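Local coordinates for protein triosephosphate isomerase (Trichomonas vaginalis, PDB 4O4V) that probably interconverts D-glyceraldehyde 3-phosphate and dihydroxyacetone phosphate, a step shared by glycolysis and gluconeogenesis, as a homodimer of TIM barrels, at residues 110-115 against 150-155. Numbering follows the deposited sequence.
Sequences AKAKFA and IPAIPA
Ala152 sets its methyl group against the Ala112 methyl and the backbone N of Lys113 on helix 105-117, where the two segments come close enough for the CA atoms of Lys113 and Ala152 to lie 4.8 Å apart. Two small side chains permit this approach: Ala112 and Ala152 both turn their methyls toward the facing segment, and the two CB atoms meet obliquely at 4.3 Å. Ala152 CB also lies 4.1 Å from the backbone N of Lys113, and on the same helix it touches Ala109. The carbonyl of Ala152 is turned to the helix as well. Its O takes a CA-H...O contact from Lys113 CA at 3.4 Å, bent to 126° at the hydrogen, and rests 3.4 Å from Lys113 CB; no hydrogen bond crosses the contact. Lys113 thus contributes the root of its side chain: with CG anti to the backbone N (chi1 -180°), CG stays beside the same oxygen at 3.7 Å while the extended chain beyond it leads away. A bend at chi4 finishes the chain, and NZ forms a salt bridge with Glu117, one helical turn on. Pro154 adds a looser touch, its ring atom CG standing 4.2 Å from Lys113 O. Ile153 and Pro154 both also reach Leu116, extending the apolar seam along the helix. In the TIM barrel this joins the outer helix 105-117, whose Ala112 and Ala115 pack inward on Ile122 of strand 121-126, to the loop running from helix 138-149 into the neighbouring strand 161-165.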
# COMPACT_ATOMS: atom_id res chain seq x y z
N ALA A 110 -15.97 3.00 -4.80
CA ALA A 110 -15.77 1.66 -5.29
C ALA A 110 -15.15 0.80 -4.18
O ALA A 110 -15.52 -0.37 -4.02
CB ALA A 110 -14.90 1.67 -6.53
N LYS A 111 -14.21 1.34 -3.41
CA LYS A 111 -13.62 0.60 -2.28
C LYS A 111 -14.65 0.27 -1.22
O LYS A 111 -14.69 -0.86 -0.69
CB LYS A 111 -12.48 1.40 -1.65
CG LYS A 111 -11.26 1.54 -2.50
CD LYS A 111 -10.15 2.32 -1.81
CE LYS A 111 -8.94 2.41 -2.73
NZ LYS A 111 -7.74 2.84 -2.00
N ALA A 112 -15.50 1.23 -0.89
CA ALA A 112 -16.50 1.00 0.15
C ALA A 112 -17.47 -0.11 -0.27
O ALA A 112 -17.77 -1.00 0.52
CB ALA A 112 -17.28 2.28 0.43
N LYS A 113 -17.95 -0.05 -1.52
CA LYS A 113 -18.86 -1.07 -2.01
C LYS A 113 -18.18 -2.44 -1.98
O LYS A 113 -18.78 -3.42 -1.52
CB LYS A 113 -19.30 -0.73 -3.42
CG LYS A 113 -20.27 -1.73 -4.05
CD LYS A 113 -20.76 -1.27 -5.42
CE LYS A 113 -21.79 -2.22 -6.06
NZ LYS A 113 -21.20 -3.50 -6.43
N PHE A 114 -16.97 -2.53 -2.52
CA PHE A 114 -16.27 -3.80 -2.61
C PHE A 114 -15.97 -4.37 -1.23
O PHE A 114 -16.19 -5.55 -0.98
CB PHE A 114 -14.99 -3.66 -3.43
CG PHE A 114 -14.29 -4.95 -3.63
CD1 PHE A 114 -14.76 -5.85 -4.52
CD2 PHE A 114 -13.14 -5.27 -2.90
CE1 PHE A 114 -14.15 -7.08 -4.69
CE2 PHE A 114 -12.53 -6.48 -3.08
CZ PHE A 114 -13.03 -7.37 -3.96
N ALA A 115 -15.51 -3.52 -0.31
CA ALA A 115 -15.20 -3.99 1.04
C ALA A 115 -16.47 -4.54 1.73
O ALA A 115 -16.47 -5.66 2.28
CB ALA A 115 -14.58 -2.89 1.85
N ILE A 150 -22.96 7.33 0.00
CA ILE A 150 -24.24 6.68 0.26
C ILE A 150 -24.62 5.60 -0.77
O ILE A 150 -24.97 4.49 -0.38
CB ILE A 150 -25.37 7.73 0.44
CG1 ILE A 150 -25.26 8.32 1.83
CG2 ILE A 150 -26.77 7.12 0.21
CD1 ILE A 150 -26.07 9.61 2.01
N PRO A 151 -24.55 5.87 -2.09
CA PRO A 151 -24.99 4.85 -3.04
C PRO A 151 -24.07 3.63 -3.11
O PRO A 151 -24.43 2.61 -3.67
CB PRO A 151 -24.98 5.56 -4.41
CG PRO A 151 -24.69 7.01 -4.13
CD PRO A 151 -24.26 7.18 -2.72
N ALA A 152 -22.87 3.74 -2.55
CA ALA A 152 -21.94 2.62 -2.49
C ALA A 152 -22.32 1.59 -1.45
O ALA A 152 -21.93 0.43 -1.54
CB ALA A 152 -20.53 3.11 -2.24
N ILE A 153 -23.09 1.99 -0.43
CA ILE A 153 -23.38 1.10 0.68
C ILE A 153 -24.40 0.06 0.23
O ILE A 153 -25.56 0.39 -0.08
CB ILE A 153 -23.89 1.87 1.91
CG1 ILE A 153 -22.96 3.04 2.27
CG2 ILE A 153 -24.11 0.91 3.06
CD1 ILE A 153 -21.48 2.69 2.37
N PRO A 154 -24.04 -1.24 0.18
CA PRO A 154 -25.04 -2.22 -0.28
C PRO A 154 -26.19 -2.34 0.67
O PRO A 154 -26.10 -2.00 1.86
CB PRO A 154 -24.25 -3.54 -0.33
CG PRO A 154 -22.82 -3.14 -0.35
CD PRO A 154 -22.74 -1.86 0.42
N ALA A 155 -27.29 -2.82 0.12
CA ALA A 155 -28.50 -3.06 0.89
C ALA A 155 -28.15 -3.89 2.12
O ALA A 155 -27.47 -4.92 2.03
CB ALA A 155 -29.53 -3.80 0.04